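Local coordinates for protein thioredoxin reductase (PDB 5UWY) that probably uses NADPH, through its bound FAD and a redox-active disulfide, to reduce the disulfide of oxidised thioredoxin, at residues Gln41-Phe46 with Ser58-Ala63; Asn50-Asp55 with Gln284-Val289. All coordinates share one frame; numbering follows the deposited sequence.

Contact 1: Gln41-Phe46 with Ser58-Ala63; sequences QMNNTF and SGPELA. With FAD (flavin-adenine dinucleotide), chain B.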
# COMPACT_ATOMS: atom_id res chain seq x y z
N GLN A 41 -10.25 1.78 13.27
CA GLN A 41 -9.53 0.99 14.26
C GLN A 41 -8.23 1.64 14.72
O GLN A 41 -7.62 1.16 15.68
CB GLN A 41 -9.20 -0.40 13.71
CG GLN A 41 -10.38 -1.32 13.51
CD GLN A 41 -9.97 -2.66 12.91
OE1 GLN A 41 -10.41 -3.02 11.82
NE2 GLN A 41 -9.11 -3.38 13.62
N MSE A 42 -7.80 2.71 14.06
CA MSE A 42 -6.54 3.35 14.42
C MSE A 42 -6.62 4.08 15.75
O MSE A 42 -5.64 4.15 16.49
CB MSE A 42 -6.13 4.34 13.35
CG MSE A 42 -5.29 3.76 12.25
SE MSE A 42 -5.18 5.10 10.86
CE MSE A 42 -3.38 5.61 11.17
N ASN A 43 -7.79 4.65 16.02
CA ASN A 43 -7.99 5.48 17.20
C ASN A 43 -7.88 4.64 18.47
O ASN A 43 -7.93 5.18 19.58
CB ASN A 43 -9.35 6.17 17.13
CG ASN A 43 -9.42 7.20 16.03
OD1 ASN A 43 -10.31 7.16 15.18
ND2 ASN A 43 -8.50 8.16 16.05
N ASN A 44 -7.70 3.33 18.32
CA ASN A 44 -7.55 2.41 19.44
C ASN A 44 -6.12 1.92 19.62
O ASN A 44 -5.87 1.09 20.50
CB ASN A 44 -8.49 1.22 19.27
CG ASN A 44 -9.95 1.63 19.19
OD1 ASN A 44 -10.27 2.80 19.02
ND2 ASN A 44 -10.85 0.66 19.34
N THR A 45 -5.18 2.42 18.82
CA THR A 45 -3.80 1.94 18.84
C THR A 45 -2.90 2.96 19.52
O THR A 45 -2.90 4.14 19.15
CB THR A 45 -3.30 1.65 17.42
OG1 THR A 45 -4.21 0.76 16.77
CG2 THR A 45 -1.92 1.00 17.47
N PHE A 46 -2.13 2.50 20.51
CA PHE A 46 -1.22 3.35 21.26
C PHE A 46 -0.12 3.91 20.37
O PHE A 46 -0.05 5.12 20.15
CB PHE A 46 -0.61 2.57 22.43
CG PHE A 46 -0.20 3.42 23.59
CD1 PHE A 46 -0.79 4.65 23.82
CD2 PHE A 46 0.79 2.99 24.46
CE1 PHE A 46 -0.41 5.44 24.90
CE2 PHE A 46 1.18 3.77 25.54
CZ PHE A 46 0.58 4.99 25.75
N SER A 58 1.17 7.88 17.03
CA SER A 58 -0.02 7.28 17.63
C SER A 58 -1.16 7.27 16.63
O SER A 58 -1.17 8.00 15.64
CB SER A 58 -0.43 8.03 18.90
OG SER A 58 -1.40 9.02 18.63
N GLY A 59 -2.14 6.41 16.90
CA GLY A 59 -3.30 6.25 16.05
C GLY A 59 -4.01 7.55 15.71
O GLY A 59 -4.19 7.90 14.54
N PRO A 60 -4.44 8.30 16.74
CA PRO A 60 -5.17 9.55 16.46
C PRO A 60 -4.38 10.58 15.68
O PRO A 60 -4.94 11.19 14.75
CB PRO A 60 -5.52 10.05 17.87
CG PRO A 60 -5.65 8.79 18.67
CD PRO A 60 -4.58 7.88 18.15
N GLU A 61 -3.11 10.83 16.02
CA GLU A 61 -2.38 11.88 15.32
C GLU A 61 -2.06 11.48 13.88
O GLU A 61 -1.97 12.35 13.00
CB GLU A 61 -1.11 12.27 16.07
CG GLU A 61 -0.29 11.11 16.62
CD GLU A 61 0.84 11.58 17.52
OE1 GLU A 61 1.60 12.49 17.10
OE2 GLU A 61 0.98 11.05 18.64
N LEU A 62 -1.88 10.19 13.62
CA LEU A 62 -1.70 9.75 12.24
C LEU A 62 -3.01 9.82 11.47
O LEU A 62 -3.03 10.17 10.29
CB LEU A 62 -1.12 8.34 12.20
CG LEU A 62 -0.78 7.83 10.80
CD1 LEU A 62 0.09 8.83 10.06
CD2 LEU A 62 -0.13 6.45 10.83
N ALA A 63 -4.12 9.49 12.13
CA ALA A 63 -5.43 9.62 11.51
C ALA A 63 -5.70 11.07 11.11
O ALA A 63 -6.19 11.33 10.00
CB ALA A 63 -6.52 9.12 12.46
PA FAD B . -11.02 0.51 9.42
O1A FAD B . -10.04 1.59 9.73
O2A FAD B . -11.28 -0.51 10.53
O5B FAD B . -12.39 1.10 8.99
C5B FAD B . -13.47 1.23 9.94
C4B FAD B . -14.24 2.49 9.65
O4B FAD B . -15.49 2.16 9.01
C3B FAD B . -14.58 3.33 10.89
O3B FAD B . -14.29 4.71 10.68
C2B FAD B . -16.08 3.07 11.08
O2B FAD B . -16.72 4.19 11.68
C1B FAD B . -16.52 2.90 9.62
N9A FAD B . -17.79 2.19 9.44
C8A FAD B . -18.05 0.86 9.64
N7A FAD B . -19.29 0.51 9.39
C5A FAD B . -19.89 1.70 9.00
C6A FAD B . -21.20 2.01 8.60
N6A FAD B . -22.19 1.11 8.53
N1A FAD B . -21.47 3.30 8.28
C2A FAD B . -20.48 4.20 8.35
N3A FAD B . -19.21 4.02 8.71
C4A FAD B . -18.98 2.74 9.03
N1 FAD B . -2.25 -1.14 12.08
C2 FAD B . -0.92 -1.06 11.80
O2 FAD B . -0.51 -0.76 10.67
N3 FAD B . 0.01 -1.34 12.79
C4 FAD B . -0.28 -1.69 14.09
O4 FAD B . 0.64 -1.91 14.89
C4X FAD B . -1.70 -1.77 14.38
N5 FAD B . -2.06 -2.10 15.59
C5X FAD B . -3.41 -2.18 15.87
C6 FAD B . -3.80 -2.54 17.16
C7 FAD B . -5.15 -2.62 17.50
C7M FAD B . -5.54 -3.01 18.90
C8 FAD B . -6.13 -2.35 16.52
C8M FAD B . -7.59 -2.44 16.86
C9 FAD B . -5.74 -2.00 15.24
C9A FAD B . -4.39 -1.91 14.90
N10 FAD B . -3.96 -1.57 13.60
C10 FAD B . -2.61 -1.48 13.31
C1' FAD B . -4.93 -1.24 12.55
C2' FAD B . -5.18 -2.36 11.55
O2' FAD B . -4.21 -2.34 10.50
C3' FAD B . -6.57 -2.19 10.94
O3' FAD B . -6.93 -3.41 10.32
C4' FAD B . -6.72 -1.05 9.92
O4' FAD B . -6.76 0.20 10.60
C5' FAD B . -7.97 -1.21 9.07
O5' FAD B . -8.06 -0.11 8.14
P FAD B . -9.31 0.06 7.19
O1P FAD B . -9.26 -1.01 6.10
O2P FAD B . -9.46 1.44 6.66
O3P FAD B . -10.54 -0.30 8.13
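The selenomethionine at Met42 lays its terminal CE obliquely across the branch of Leu62, with CE 3.4 Å from Leu62 CD2 and about as near to Leu62 CG. The chain of Met42 bends at its last torsion (chi3 107°), which turns CE toward the helix. Leu62 holds CG anti to the backbone N (chi1 -175°), which brings CG and the CD2 branch to Met42 CE. Leu62 also touches Ile57. Nearer the surface, the amide of Asn43 crosses the Pro60 ring, its ND2 3.6 Å from Pro60 CA. Between these two pairs the backbones meet. Gly59 CA makes a CA-H...O contact of 3.2 Å with Met42 O. Gly59 N donates to Thr45 O at 3.3 Å. This places the N-terminus of helix 59-71, with Ser58 at its N-cap, against the FAD-binding loop that follows strand 30-34 of the Rossmann-type domain. Ser58 OG donates to Glu61 OE2 at 3.1 Å, on the anti lone pair of the carboxylate. On the flavin side, Thr45 comes over one face of the isoalloxazine, with OG1 3.2 Å from C5X of FAD and CG2 3.6 Å from N5 of FAD.

Contact 2: Asn50-Asp55 with Gln284-Val289; sequences NYPGYD and QITTAV. With FAD (flavin-adenine dinucleotide), chain B.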
# COMPACT_ATOMS: atom_id res chain seq x y z
N ASN A 50 5.25 0.70 12.15
CA ASN A 50 5.43 0.03 10.86
C ASN A 50 4.71 0.75 9.73
O ASN A 50 4.39 0.13 8.71
CB ASN A 50 4.98 -1.43 10.94
CG ASN A 50 3.54 -1.58 11.39
OD1 ASN A 50 2.86 -0.59 11.66
ND2 ASN A 50 3.08 -2.82 11.46
N TYR A 51 4.45 2.05 9.88
CA TYR A 51 4.00 2.86 8.76
C TYR A 51 5.18 3.64 8.22
O TYR A 51 5.73 4.49 8.93
CB TYR A 51 2.88 3.81 9.17
CG TYR A 51 2.28 4.53 7.98
CD1 TYR A 51 1.61 3.82 6.99
CD2 TYR A 51 2.41 5.90 7.83
CE1 TYR A 51 1.07 4.47 5.90
CE2 TYR A 51 1.87 6.56 6.74
CZ TYR A 51 1.20 5.83 5.77
OH TYR A 51 0.66 6.47 4.68
N PRO A 52 5.61 3.39 6.98
CA PRO A 52 6.79 4.08 6.44
C PRO A 52 6.62 5.59 6.45
O PRO A 52 5.52 6.12 6.29
CB PRO A 52 6.89 3.54 5.01
CG PRO A 52 6.16 2.24 5.04
CD PRO A 52 5.04 2.44 6.01
N GLY A 53 7.74 6.28 6.65
CA GLY A 53 7.75 7.72 6.77
C GLY A 53 7.49 8.24 8.16
O GLY A 53 7.47 9.46 8.36
N TYR A 54 7.28 7.36 9.14
CA TYR A 54 7.02 7.77 10.52
C TYR A 54 7.70 6.76 11.44
O TYR A 54 7.29 5.60 11.49
CB TYR A 54 5.52 7.85 10.80
CG TYR A 54 4.90 9.15 10.35
CD1 TYR A 54 5.22 10.35 10.97
CD2 TYR A 54 4.01 9.18 9.28
CE1 TYR A 54 4.67 11.54 10.56
CE2 TYR A 54 3.45 10.38 8.86
CZ TYR A 54 3.78 11.55 9.50
OH TYR A 54 3.23 12.74 9.09
N ASP A 55 8.73 7.21 12.15
CA ASP A 55 9.43 6.34 13.09
C ASP A 55 8.47 5.81 14.15
O ASP A 55 8.33 4.60 14.34
CB ASP A 55 10.60 7.10 13.73
CG ASP A 55 11.37 6.25 14.73
OD1 ASP A 55 10.86 6.03 15.85
OD2 ASP A 55 12.48 5.79 14.38
N GLN A 284 -3.04 -4.25 7.23
CA GLN A 284 -2.20 -3.22 7.82
C GLN A 284 -2.55 -1.88 7.19
O GLN A 284 -3.24 -1.81 6.16
CB GLN A 284 -0.71 -3.50 7.61
CG GLN A 284 -0.23 -4.83 8.15
CD GLN A 284 -0.29 -4.91 9.66
OE1 GLN A 284 0.35 -4.12 10.36
NE2 GLN A 284 -1.04 -5.87 10.17
N ILE A 285 -2.06 -0.80 7.80
CA ILE A 285 -2.27 0.53 7.23
C ILE A 285 -1.60 0.63 5.86
O ILE A 285 -2.10 1.31 4.96
CB ILE A 285 -1.77 1.64 8.19
CG1 ILE A 285 -2.65 1.77 9.44
CG2 ILE A 285 -1.75 3.00 7.51
CD1 ILE A 285 -1.88 2.04 10.72
N THR A 286 -0.49 -0.10 5.66
CA THR A 286 0.27 -0.05 4.41
C THR A 286 -0.47 -0.75 3.28
O THR A 286 -0.38 -0.35 2.10
CB THR A 286 1.62 -0.71 4.64
OG1 THR A 286 1.41 -1.98 5.27
CG2 THR A 286 2.44 0.13 5.57
N THR A 287 -1.16 -1.84 3.62
CA THR A 287 -2.03 -2.54 2.69
C THR A 287 -3.29 -1.74 2.41
O THR A 287 -3.67 -1.61 1.25
CB THR A 287 -2.41 -3.93 3.25
OG1 THR A 287 -3.39 -3.78 4.28
CG2 THR A 287 -1.18 -4.57 3.83
N ALA A 288 -3.91 -1.16 3.43
CA ALA A 288 -5.08 -0.30 3.21
C ALA A 288 -4.72 0.92 2.37
O ALA A 288 -5.57 1.46 1.65
CB ALA A 288 -5.67 0.15 4.55
N VAL A 289 -3.46 1.35 2.42
CA VAL A 289 -3.03 2.52 1.67
C VAL A 289 -2.79 2.17 0.20
O VAL A 289 -3.34 2.83 -0.69
CB VAL A 289 -1.79 3.15 2.33
CG1 VAL A 289 -0.95 3.88 1.32
CG2 VAL A 289 -2.22 4.10 3.43
PA FAD B . -11.02 0.51 9.42
O1A FAD B . -10.04 1.59 9.73
O2A FAD B . -11.28 -0.51 10.53
O5B FAD B . -12.39 1.10 8.99
C5B FAD B . -13.47 1.23 9.94
C4B FAD B . -14.24 2.49 9.65
O4B FAD B . -15.49 2.16 9.01
C3B FAD B . -14.58 3.33 10.89
O3B FAD B . -14.29 4.71 10.68
C2B FAD B . -16.08 3.07 11.08
O2B FAD B . -16.72 4.19 11.68
C1B FAD B . -16.52 2.90 9.62
N9A FAD B . -17.79 2.19 9.44
C8A FAD B . -18.05 0.86 9.64
N7A FAD B . -19.29 0.51 9.39
C5A FAD B . -19.89 1.70 9.00
C6A FAD B . -21.20 2.01 8.60
N6A FAD B . -22.19 1.11 8.53
N1A FAD B . -21.47 3.30 8.28
C2A FAD B . -20.48 4.20 8.35
N3A FAD B . -19.21 4.02 8.71
C4A FAD B . -18.98 2.74 9.03
N1 FAD B . -2.25 -1.14 12.08
C2 FAD B . -0.92 -1.06 11.80
O2 FAD B . -0.51 -0.76 10.67
N3 FAD B . 0.01 -1.34 12.79
C4 FAD B . -0.28 -1.69 14.09
O4 FAD B . 0.64 -1.91 14.89
C4X FAD B . -1.70 -1.77 14.38
N5 FAD B . -2.06 -2.10 15.59
C5X FAD B . -3.41 -2.18 15.87
C6 FAD B . -3.80 -2.54 17.16
C7 FAD B . -5.15 -2.62 17.50
C7M FAD B . -5.54 -3.01 18.90
C8 FAD B . -6.13 -2.35 16.52
C8M FAD B . -7.59 -2.44 16.86
C9 FAD B . -5.74 -2.00 15.24
C9A FAD B . -4.39 -1.91 14.90
N10 FAD B . -3.96 -1.57 13.60
C10 FAD B . -2.61 -1.48 13.31
C1' FAD B . -4.93 -1.24 12.55
C2' FAD B . -5.18 -2.36 11.55
O2' FAD B . -4.21 -2.34 10.50
C3' FAD B . -6.57 -2.19 10.94
O3' FAD B . -6.93 -3.41 10.32
C4' FAD B . -6.72 -1.05 9.92
O4' FAD B . -6.76 0.20 10.60
C5' FAD B . -7.97 -1.21 9.07
O5' FAD B . -8.06 -0.11 8.14
P FAD B . -9.31 0.06 7.19
O1P FAD B . -9.26 -1.01 6.10
O2P FAD B . -9.46 1.44 6.66
O3P FAD B . -10.54 -0.30 8.13
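The Tyr51 ring overlaps Ile285 CG2, which comes in obliquely at 3.5 Å from Tyr51 CD1. Farther out along the ring, Val289 CG2 lies 3.9 Å from Tyr51 OH. Tyr51 has CG anti to its backbone N (chi1 -173°). This torsion swings the ring toward Ile285 and Val289, whose side chains it crosses at about a right angle. Its hydroxyl bonds to Pro52 O of the second subunit. Thr286 CG2 touches both Pro52 CD, at 3.5 Å, and the Asn50 carbonyl. The polar half of the contact lies at the flavin. Asn50 OD1 accepts from N3 of FAD at 3.2 Å, in a fairly straight bond of 162°. Its ND2 gives a weak bond to Gln284 OE1, with the two amide planes 75° apart. Using both ends of the Asn50 amide in this way would favour one rotation of it. From the other segment, Ile285 N donates to O2 of FAD at 3.3 Å in a nearly straight bond. This N-H, at the N-terminal end of helix 285-304, would probably help to stabilise negative charge near O2. Gln284 is the N-cap residue, and its carbonyl accepts from both Thr287 OG1 and Ala288 N. Helix 285-304 packs Ile285, Ala288 and Val289 on helix 14-25, while Tyr51 and Tyr54 rest on Leu62 of helix 59-71.

The centres of contact 1 and contact 2 are 12 Å apart, and both touch the same FAD. Along the chain their segments alternate: 41-46, 50-55, 58-63, then 284-289. The first two lie in the loop between strand 30-34 and helix 59-71. The last begins helix 285-304, close to the C-terminus. The contacts touch directly, with Met42 CE 3.9 Å from Ile285 CD1. Distant parts of the FAD-binding domain are thereby joined round the isoalloxazine. Residues 50-55 also reach the second subunit: Gly53 O bonds to Tyr54 OH of that subunit, and Tyr54 OH to Gly53 O of that subunit. This loop therefore links the flavin site to the dimer interface.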